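Side-chain contacts in metallocarboxypeptidase (Trypanosoma cruzi, PDB 3DWC), which probably releases C-terminal amino acids of many kinds, though not proline, from peptides, as a metal-dependent carboxypeptidase of the M32 family: residues B[353-358]-B[498-503]; B[305-310]-B[428-433]; B[175-180]-B[487-492]. All blocks are in the same frame, centred on the assembly; numbering follows the deposited sequence.

Contact 1. Residues B[353-358]-B[498-503]; sequences ADELCY and RRYRDD
Tyr500 lays one face of its ring against CB of Leu356 and brings its hydroxyl end to the carboxylate of Glu355. Glu355 runs out extended, CG anti to the backbone N (chi1 -179°), which carries its OE1 across to the end of helix 490-501. There OE1 is gripped twice: on its anti lone pair by Tyr500 OH, which donates to Glu355 OE1 at 2.6 Å, and on its syn lone pair by Arg499 NH2, 2.8 Å from the same OE1. The second bond is a salt bridge lying almost in the guanidinium plane, although the two charged groups are turned 56° apart. The carboxylate stands nearly upright to the tyrosine ring, at 88°. With OE2 bonded to His495, both oxygens of this buried carboxylate are satisfied and its rotation is fixed. A water donates to Tyr500 OH and accepts from Glu355 N, tying the phenol to the loop backbone. Beside this polar cluster Leu356 CD2 packs on Tyr500 CB at 4.0 Å. The turn carrying Glu355 is an Asx motif, Asp354 OD2 accepting from Cys357 N, just ahead of helix 358-374. Leu356 also rests on Leu182 and Val189, so the loop is wedged between helices 168-196 and 490-501.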
loop_
_atom_site.group_PDB
_atom_site.type_symbol
_atom_site.label_atom_id
_atom_site.label_comp_id
_atom_site.label_asym_id
_atom_site.label_seq_id
_atom_site.Cartn_x
_atom_site.Cartn_y
_atom_site.Cartn_z
ATOM N N ALA B 353 23.155 -14.368 -16.111
ATOM C CA ALA B 353 23.937 -15.586 -16.299
ATOM C C ALA B 353 23.048 -16.814 -16.312
ATOM O O ALA B 353 22.114 -16.876 -15.574
ATOM C CB ALA B 353 25.014 -15.698 -15.197
ATOM N N ASP B 354 23.386 -17.806 -17.126
ATOM C CA ASP B 354 22.599 -19.025 -17.190
ATOM C C ASP B 354 22.888 -19.930 -15.974
ATOM O O ASP B 354 23.725 -19.605 -15.144
ATOM C CB ASP B 354 22.848 -19.731 -18.531
ATOM C CG ASP B 354 24.325 -20.120 -18.753
ATOM O OD1 ASP B 354 24.858 -19.706 -19.790
ATOM O OD2 ASP B 354 24.941 -20.857 -17.921
ATOM N N GLU B 355 22.203 -21.065 -15.862
ATOM C CA GLU B 355 22.247 -21.851 -14.643
ATOM C C GLU B 355 23.677 -22.316 -14.340
ATOM O O GLU B 355 24.081 -22.447 -13.180
ATOM C CB GLU B 355 21.270 -23.051 -14.759
ATOM C CG GLU B 355 21.211 -23.932 -13.531
ATOM C CD GLU B 355 20.307 -25.090 -13.709
ATOM O OE1 GLU B 355 19.955 -25.398 -14.859
ATOM O OE2 GLU B 355 19.904 -25.675 -12.691
ATOM N N LEU B 356 24.452 -22.589 -15.374
ATOM C CA LEU B 356 25.784 -23.161 -15.196
ATOM C C LEU B 356 26.845 -22.119 -14.849
ATOM O O LEU B 356 27.711 -22.364 -14.004
ATOM C CB LEU B 356 26.170 -23.974 -16.452
ATOM C CG LEU B 356 27.418 -24.865 -16.440
ATOM C CD1 LEU B 356 27.365 -26.032 -15.448
ATOM C CD2 LEU B 356 27.670 -25.429 -17.833
ATOM N N CYS B 357 26.761 -20.944 -15.475
ATOM C CA CYS B 357 27.771 -19.891 -15.319
ATOM C C CYS B 357 27.590 -19.116 -14.060
ATOM O O CYS B 357 28.540 -18.626 -13.466
ATOM C CB CYS B 357 27.702 -18.915 -16.487
ATOM S SG CYS B 357 28.248 -19.654 -18.029
ATOM N N TYR B 358 26.339 -18.968 -13.675
ATOM C CA TYR B 358 25.952 -18.191 -12.513
ATOM C C TYR B 358 26.828 -18.419 -11.236
ATOM O O TYR B 358 27.370 -17.458 -10.681
ATOM C CB TYR B 358 24.465 -18.400 -12.244
ATOM C CG TYR B 358 23.879 -17.322 -11.390
ATOM C CD1 TYR B 358 23.091 -16.321 -11.943
ATOM C CD2 TYR B 358 24.169 -17.258 -10.041
ATOM C CE1 TYR B 358 22.575 -15.319 -11.163
ATOM C CE2 TYR B 358 23.647 -16.273 -9.263
ATOM C CZ TYR B 358 22.860 -15.311 -9.824
ATOM O OH TYR B 358 22.357 -14.338 -9.024
ATOM N N ARG B 498 24.695 -33.753 -15.112
ATOM C CA ARG B 498 23.628 -34.477 -15.749
ATOM C C ARG B 498 22.827 -33.665 -16.739
ATOM O O ARG B 498 22.431 -34.188 -17.779
ATOM C CB ARG B 498 22.661 -35.077 -14.708
ATOM C CG ARG B 498 23.307 -36.216 -13.942
ATOM C CD ARG B 498 22.514 -36.679 -12.715
ATOM N NE ARG B 498 23.313 -37.647 -11.956
ATOM C CZ ARG B 498 23.025 -38.058 -10.710
ATOM N NH1 ARG B 498 21.975 -37.601 -10.063
ATOM N NH2 ARG B 498 23.809 -38.927 -10.102
ATOM N N ARG B 499 22.573 -32.411 -16.396
ATOM C CA ARG B 499 21.777 -31.567 -17.225
ATOM C C ARG B 499 22.613 -31.041 -18.399
ATOM O O ARG B 499 22.193 -31.179 -19.542
ATOM C CB ARG B 499 21.178 -30.443 -16.407
ATOM C CG ARG B 499 20.507 -29.383 -17.264
ATOM C CD ARG B 499 19.649 -28.456 -16.435
ATOM N NE ARG B 499 18.462 -29.100 -15.884
ATOM C CZ ARG B 499 17.603 -28.507 -15.066
ATOM N NH1 ARG B 499 16.515 -29.161 -14.635
ATOM N NH2 ARG B 499 17.812 -27.252 -14.711
ATOM N N TYR B 500 23.800 -30.473 -18.128
ATOM C CA TYR B 500 24.553 -29.789 -19.181
ATOM C C TYR B 500 25.566 -30.634 -19.946
ATOM O O TYR B 500 25.805 -30.427 -21.140
ATOM C CB TYR B 500 25.153 -28.492 -18.647
ATOM C CG TYR B 500 24.039 -27.527 -18.275
ATOM C CD1 TYR B 500 23.370 -26.794 -19.255
ATOM C CD2 TYR B 500 23.593 -27.420 -16.964
ATOM C CE1 TYR B 500 22.340 -25.943 -18.921
ATOM C CE2 TYR B 500 22.540 -26.577 -16.620
ATOM C CZ TYR B 500 21.907 -25.866 -17.608
ATOM O OH TYR B 500 20.862 -25.032 -17.307
ATOM N N ARG B 501 26.189 -31.565 -19.247
ATOM C CA ARG B 501 27.223 -32.357 -19.825
ATOM C C ARG B 501 26.625 -33.627 -20.438
ATOM O O ARG B 501 27.074 -34.079 -21.492
ATOM C CB ARG B 501 28.269 -32.665 -18.758
ATOM C CG ARG B 501 29.520 -33.328 -19.292
ATOM C CD ARG B 501 29.615 -34.719 -18.806
ATOM N NE ARG B 501 30.271 -34.809 -17.528
ATOM C CZ ARG B 501 29.932 -35.637 -16.535
ATOM N NH1 ARG B 501 28.868 -36.434 -16.570
ATOM N NH2 ARG B 501 30.666 -35.632 -15.447
ATOM N N ASP B 502 25.604 -34.198 -19.807
ATOM C CA ASP B 502 24.950 -35.412 -20.332
ATOM C C ASP B 502 23.573 -35.151 -20.977
ATOM O O ASP B 502 22.921 -36.090 -21.446
ATOM C CB ASP B 502 24.806 -36.406 -19.187
ATOM C CG ASP B 502 26.130 -36.683 -18.509
ATOM O OD1 ASP B 502 27.109 -36.412 -19.185
ATOM O OD2 ASP B 502 26.208 -37.120 -17.324
ATOM N N ASP B 503 23.108 -33.906 -20.990
ATOM C CA ASP B 503 21.841 -33.574 -21.666
ATOM C C ASP B 503 20.659 -34.433 -21.164
ATOM O O ASP B 503 19.767 -34.804 -21.951
ATOM C CB ASP B 503 22.008 -33.756 -23.184
ATOM C CG ASP B 503 20.881 -33.108 -23.991
ATOM O OD1 ASP B 503 20.423 -32.010 -23.604
ATOM O OD2 ASP B 503 20.465 -33.687 -25.024
HETATM O O HOH W 1 20.290 -22.219 -18.110
#

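Contact 2. Residues B[305-310]-B[428-433]; sequences EMQIGR and MVAAQL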
loop_
_atom_site.group_PDB
_atom_site.type_symbol
_atom_site.label_atom_id
_atom_site.label_comp_id
_atom_site.label_asym_id
_atom_site.label_seq_id
_atom_site.Cartn_x
_atom_site.Cartn_y
_atom_site.Cartn_z
ATOM N N GLU B 305 12.367 -22.591 -10.073
ATOM C CA GLU B 305 12.924 -22.155 -11.315
ATOM C C GLU B 305 13.810 -23.167 -11.985
ATOM O O GLU B 305 13.621 -23.461 -13.172
ATOM C CB GLU B 305 13.703 -20.841 -11.123
ATOM C CG GLU B 305 14.077 -20.248 -12.410
ATOM C CD GLU B 305 15.129 -19.170 -12.328
ATOM O OE1 GLU B 305 15.480 -18.700 -11.241
ATOM O OE2 GLU B 305 15.593 -18.796 -13.400
ATOM N N MET B 306 14.806 -23.678 -11.252
ATOM C CA MET B 306 15.873 -24.462 -11.887
ATOM C C MET B 306 15.570 -25.937 -11.910
ATOM O O MET B 306 15.718 -26.592 -12.942
ATOM C CB MET B 306 17.235 -24.217 -11.215
ATOM C CG MET B 306 17.704 -22.750 -11.223
ATOM S SD MET B 306 17.847 -22.194 -12.919
ATOM C CE MET B 306 18.789 -20.672 -12.795
ATOM N N GLN B 307 15.121 -26.456 -10.783
ATOM C CA GLN B 307 14.883 -27.883 -10.665
ATOM C C GLN B 307 13.637 -28.329 -11.407
ATOM O O GLN B 307 13.618 -29.433 -11.959
ATOM C CB GLN B 307 14.854 -28.325 -9.203
ATOM C CG GLN B 307 16.182 -28.161 -8.451
ATOM C CD GLN B 307 17.314 -29.009 -9.019
ATOM O OE1 GLN B 307 18.465 -28.593 -9.017
ATOM N NE2 GLN B 307 17.006 -30.210 -9.450
ATOM N N ILE B 308 12.608 -27.494 -11.435
ATOM C CA ILE B 308 11.411 -27.788 -12.179
ATOM C C ILE B 308 11.390 -26.972 -13.477
ATOM O O ILE B 308 11.336 -27.522 -14.585
ATOM C CB ILE B 308 10.129 -27.498 -11.355
ATOM C CG1 ILE B 308 10.109 -28.368 -10.100
ATOM C CG2 ILE B 308 8.839 -27.702 -12.253
ATOM C CD1 ILE B 308 9.024 -28.028 -9.109
ATOM N N GLY B 309 11.439 -25.664 -13.319
ATOM C CA GLY B 309 11.286 -24.702 -14.443
ATOM C C GLY B 309 12.125 -24.868 -15.694
ATOM O O GLY B 309 11.633 -24.638 -16.804
ATOM N N ARG B 310 13.392 -25.229 -15.543
ATOM C CA ARG B 310 14.295 -25.395 -16.690
ATOM C C ARG B 310 14.502 -26.845 -17.078
ATOM O O ARG B 310 15.395 -27.151 -17.887
ATOM C CB ARG B 310 15.654 -24.756 -16.353
ATOM C CG ARG B 310 15.499 -23.205 -16.144
ATOM C CD ARG B 310 16.763 -22.527 -16.316
ATOM N NE ARG B 310 16.771 -21.135 -15.847
ATOM C CZ ARG B 310 16.620 -20.068 -16.628
ATOM N NH1 ARG B 310 16.728 -18.837 -16.099
ATOM N NH2 ARG B 310 16.346 -20.200 -17.934
ATOM N N MET B 428 22.526 -24.906 -4.226
ATOM C CA MET B 428 22.879 -26.167 -3.638
ATOM C C MET B 428 21.783 -26.812 -2.817
ATOM O O MET B 428 21.586 -28.042 -2.887
ATOM C CB MET B 428 24.137 -25.943 -2.755
ATOM C CG MET B 428 25.338 -25.648 -3.553
ATOM S SD MET B 428 26.723 -25.138 -2.546
ATOM C CE MET B 428 27.782 -24.478 -3.844
ATOM N N VAL B 429 21.065 -26.009 -2.024
ATOM C CA VAL B 429 19.871 -26.441 -1.285
ATOM C C VAL B 429 18.823 -27.003 -2.235
ATOM O O VAL B 429 18.265 -28.092 -2.034
ATOM C CB VAL B 429 19.259 -25.299 -0.395
ATOM C CG1 VAL B 429 17.823 -25.609 0.106
ATOM C CG2 VAL B 429 20.237 -24.894 0.758
ATOM N N ALA B 430 18.580 -26.283 -3.306
ATOM C CA ALA B 430 17.599 -26.717 -4.290
ATOM C C ALA B 430 17.900 -28.099 -4.885
ATOM O O ALA B 430 16.994 -28.929 -5.016
ATOM C CB ALA B 430 17.446 -25.659 -5.376
ATOM N N ALA B 431 19.172 -28.339 -5.223
ATOM C CA ALA B 431 19.615 -29.581 -5.845
ATOM C C ALA B 431 19.526 -30.715 -4.867
ATOM O O ALA B 431 19.082 -31.756 -5.228
ATOM C CB ALA B 431 21.085 -29.434 -6.357
ATOM N N GLN B 432 19.955 -30.477 -3.630
ATOM C CA GLN B 432 19.887 -31.427 -2.541
ATOM C C GLN B 432 18.429 -31.844 -2.221
ATOM O O GLN B 432 18.141 -32.984 -2.008
ATOM C CB GLN B 432 20.561 -30.862 -1.293
ATOM C CG GLN B 432 20.727 -31.914 -0.148
ATOM C CD GLN B 432 21.843 -31.574 0.843
ATOM O OE1 GLN B 432 22.861 -31.023 0.457
ATOM N NE2 GLN B 432 21.668 -31.956 2.121
ATOM N N LEU B 433 17.547 -30.876 -2.114
ATOM C CA LEU B 433 16.127 -31.141 -1.869
ATOM C C LEU B 433 15.451 -31.970 -2.972
ATOM O O LEU B 433 14.699 -32.898 -2.685
ATOM C CB LEU B 433 15.403 -29.776 -1.742
ATOM C CG LEU B 433 14.421 -29.468 -0.610
ATOM C CD1 LEU B 433 13.355 -28.466 -1.142
ATOM C CD2 LEU B 433 13.741 -30.676 0.151
#
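Gln307 has CG beside its own backbone N (chi1 -65°) and a bend at chi2 (-63°), which together turn the flank of the side chain and its amide oxygen to the backbone of helix 421-441. CG comes over the peptide that joins Ala430 to Ala431, with Gln307 CG 3.6 Å from Ala430 O. Further out, Gln307 OE1 lies 3.5 Å from Ala431 CA and 3.8 Å from Ala431 CB. No hydrogen bond crosses between the two segments; the contact is van der Waals packing of a folded glutamine against a small-residue surface. Ala430 directs its methyl group at the facing helix, where Ala430 CB is 4.2 Å from Gln307 CG. With nothing larger than a methyl group on these two residues, the helices come close, and the CA atoms of Gln307 and Ala431 are only 7.0 Å apart.

Glu305, on the same helix as Gln307, is bridged to Arg310 just past the helix end, Arg310 NH1 to Glu305 OE2 at 2.9 Å. The nitrogen meets OE2 head-on, but the bond is tilted 34° from the guanidinium plane. Glu305 OE1 is hydrogen-bonded to ND1 of His267, a cobalt ligand. Glu305 is thus a second-shell residue, placed to orient the imidazole, and Arg310 holds its other oxygen. The side chain of Ala430 is about 11 Å from the cobalt. Helix 294-309, which also supplies the metal ligand Glu298, packs on helix 421-441 with Leu302 against Ala430, while His495 of helix 490-501 touches Gln307 and Met434 of helix 421-441 closes on both Gln307 and Ile308.

Contact 3. Residues B[175-180]-B[487-492]; sequences FGNVRS and LNPEHY. With SO4 (sulfate ion), chain V.
A partly buried, mixed polar and apolar contact joins helix 168-196 to the start of helix 490-501, with Asn177 meeting Pro489 and Glu490. Chi1 of -175° swings the Asn177 amide away from its own backbone N and across to Glu490. There Asn177 ND2 donates to Glu490 OE2 at 2.7 Å, nearly along the carboxylate C-O axis but 23° out of the amide plane; the two flat groups are turned 67° apart. The other end of the amide is held too, since OD1 accepts from Trp181 NE1, which fixes which way the amide is flipped. The proline ring covers one face of the amide, Pro489 CG lying 4.0 Å from Asn177 CG. Helix 490-501 begins with a side-chain cap: Asn488 OD1 accepts from Glu490 N at 2.9 Å, with the donor above the carbonyl plane and not on a lone pair. The amide nitrogen of the same side chain, Asn488 ND2, donates almost straight to O2 of a sulfate ion, probably from the crystallisation liquor, at 3.2 Å, and also to Glu485. Arg494, one turn beyond Glu490, also binds the sulfate. Next to Asn177, Val178 packs on Met428 of helix 421-441, and Tyr492 touches Pro359 of helix 358-374.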
loop_
_atom_site.group_PDB
_atom_site.type_symbol
_atom_site.label_atom_id
_atom_site.label_comp_id
_atom_site.label_asym_id
_atom_site.label_seq_id
_atom_site.Cartn_x
_atom_site.Cartn_y
_atom_site.Cartn_z
ATOM N N PHE B 175 33.047 -23.557 -1.479
ATOM C CA PHE B 175 33.478 -22.867 -2.686
ATOM C C PHE B 175 34.755 -23.437 -3.288
ATOM O O PHE B 175 34.923 -23.445 -4.497
ATOM C CB PHE B 175 33.570 -21.369 -2.442
ATOM C CG PHE B 175 32.227 -20.665 -2.489
ATOM C CD1 PHE B 175 31.533 -20.559 -3.678
ATOM C CD2 PHE B 175 31.639 -20.170 -1.333
ATOM C CE1 PHE B 175 30.246 -19.947 -3.710
ATOM C CE2 PHE B 175 30.395 -19.544 -1.355
ATOM C CZ PHE B 175 29.704 -19.417 -2.550
ATOM N N GLY B 176 35.657 -23.920 -2.452
ATOM C CA GLY B 176 36.809 -24.710 -2.918
ATOM C C GLY B 176 36.382 -25.968 -3.639
ATOM O O GLY B 176 37.013 -26.363 -4.634
ATOM N N ASN B 177 35.314 -26.608 -3.138
ATOM C CA ASN B 177 34.738 -27.773 -3.820
ATOM C C ASN B 177 34.263 -27.352 -5.211
ATOM O O ASN B 177 34.731 -27.869 -6.210
ATOM C CB ASN B 177 33.603 -28.389 -3.035
ATOM C CG ASN B 177 33.088 -29.669 -3.670
ATOM O OD1 ASN B 177 32.447 -29.659 -4.715
ATOM N ND2 ASN B 177 33.365 -30.786 -3.023
ATOM N N VAL B 178 33.406 -26.350 -5.281
ATOM C CA VAL B 178 33.003 -25.799 -6.603
ATOM C C VAL B 178 34.194 -25.436 -7.524
ATOM O O VAL B 178 34.185 -25.759 -8.709
ATOM C CB VAL B 178 32.016 -24.577 -6.446
ATOM C CG1 VAL B 178 31.645 -23.917 -7.824
ATOM C CG2 VAL B 178 30.763 -24.988 -5.690
ATOM N N ARG B 179 35.201 -24.766 -6.978
ATOM C CA ARG B 179 36.342 -24.304 -7.769
ATOM C C ARG B 179 37.130 -25.452 -8.379
ATOM O O ARG B 179 37.768 -25.254 -9.420
ATOM C CB ARG B 179 37.292 -23.405 -6.931
ATOM C CG ARG B 179 38.250 -22.519 -7.753
ATOM C CD ARG B 179 39.270 -21.696 -6.874
ATOM N NE ARG B 179 38.543 -21.076 -5.782
ATOM C CZ ARG B 179 38.530 -21.510 -4.523
ATOM N NH1 ARG B 179 37.767 -20.884 -3.626
ATOM N NH2 ARG B 179 39.280 -22.550 -4.131
ATOM N N SER B 180 37.115 -26.631 -7.734
ATOM C CA SER B 180 37.882 -27.772 -8.177
ATOM C C SER B 180 37.334 -28.409 -9.462
ATOM O O SER B 180 38.088 -29.091 -10.173
ATOM C CB SER B 180 37.988 -28.834 -7.057
ATOM O OG SER B 180 36.748 -29.507 -6.840
ATOM N N LEU B 487 24.257 -29.436 4.422
ATOM C CA LEU B 487 24.433 -28.956 3.036
ATOM C C LEU B 487 25.668 -29.560 2.405
ATOM O O LEU B 487 26.742 -29.485 2.976
ATOM C CB LEU B 487 24.416 -27.413 2.928
ATOM C CG LEU B 487 24.452 -26.753 1.531
ATOM C CD1 LEU B 487 23.357 -27.254 0.604
ATOM C CD2 LEU B 487 24.347 -25.291 1.738
ATOM N N ASN B 488 25.461 -30.220 1.257
ATOM C CA ASN B 488 26.493 -30.941 0.530
ATOM C C ASN B 488 26.488 -30.505 -0.957
ATOM O O ASN B 488 25.533 -30.780 -1.678
ATOM C CB ASN B 488 26.185 -32.431 0.631
ATOM C CG ASN B 488 27.207 -33.315 -0.069
ATOM O OD1 ASN B 488 28.011 -32.841 -0.846
ATOM N ND2 ASN B 488 27.136 -34.641 0.192
ATOM N N PRO B 489 27.549 -29.848 -1.422
ATOM C CA PRO B 489 27.545 -29.395 -2.823
ATOM C C PRO B 489 27.623 -30.479 -3.900
ATOM O O PRO B 489 27.537 -30.147 -5.073
ATOM C CB PRO B 489 28.775 -28.471 -2.901
ATOM C CG PRO B 489 29.623 -28.871 -1.854
ATOM C CD PRO B 489 28.767 -29.405 -0.737
ATOM N N GLU B 490 27.803 -31.745 -3.530
ATOM C CA GLU B 490 27.894 -32.800 -4.536
ATOM C C GLU B 490 26.606 -32.972 -5.327
ATOM O O GLU B 490 26.657 -33.313 -6.487
ATOM C CB GLU B 490 28.313 -34.140 -3.916
ATOM C CG GLU B 490 29.669 -34.118 -3.236
ATOM C CD GLU B 490 30.806 -33.605 -4.112
ATOM O OE1 GLU B 490 30.947 -34.058 -5.280
ATOM O OE2 GLU B 490 31.566 -32.747 -3.594
ATOM N N HIS B 491 25.456 -32.735 -4.694
ATOM C CA HIS B 491 24.187 -32.753 -5.406
ATOM C C HIS B 491 24.089 -31.712 -6.536
ATOM O O HIS B 491 23.586 -32.016 -7.618
ATOM C CB HIS B 491 23.014 -32.615 -4.423
ATOM C CG HIS B 491 23.045 -33.610 -3.309
ATOM N ND1 HIS B 491 22.731 -34.940 -3.488
ATOM C CD2 HIS B 491 23.408 -33.483 -2.012
ATOM C CE1 HIS B 491 22.860 -35.576 -2.341
ATOM N NE2 HIS B 491 23.283 -34.718 -1.432
ATOM N N TYR B 492 24.625 -30.512 -6.296
ATOM C CA TYR B 492 24.585 -29.421 -7.291
ATOM C C TYR B 492 25.493 -29.809 -8.441
ATOM O O TYR B 492 25.130 -29.669 -9.581
ATOM C CB TYR B 492 25.072 -28.133 -6.605
ATOM C CG TYR B 492 24.984 -26.822 -7.356
ATOM C CD1 TYR B 492 23.909 -26.511 -8.204
ATOM C CD2 TYR B 492 25.941 -25.852 -7.150
ATOM C CE1 TYR B 492 23.822 -25.277 -8.822
ATOM C CE2 TYR B 492 25.860 -24.612 -7.789
ATOM C CZ TYR B 492 24.807 -24.337 -8.611
ATOM O OH TYR B 492 24.768 -23.102 -9.219
HETATM S S SO4 V . 28.218 -37.495 -2.156
HETATM O O1 SO4 V . 28.310 -38.959 -2.114
HETATM O O2 SO4 V . 29.011 -36.913 -1.062
HETATM O O3 SO4 V . 28.834 -37.038 -3.403
HETATM O O4 SO4 V . 26.792 -37.113 -2.104
#

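Overall arrangement
Helix 490-501 connects the three sites: contact 3 uses its beginning and contact 1 its end, while contact 2 lies beside it. Centres are about 12 Å (contacts 1 and 2) and about 15 Å (the other two pairs) apart. Arg499 NH2 donates to Met306 O, joining contacts 1 and 2, and Gln432 OE1 accepts from Asn488 N, joining contacts 2 and 3. Along the chain the order is 175-180, 305-310, 353-358, 428-433, 487-492, 498-503, so contact 2 is nested within the loop closed by contact 3, whereas contact 1 crosses both. The C-terminal helix thus binds helices 168-196, 421-441 and 294-309, which supplies the metal ligand Glu298, into one largely helical body.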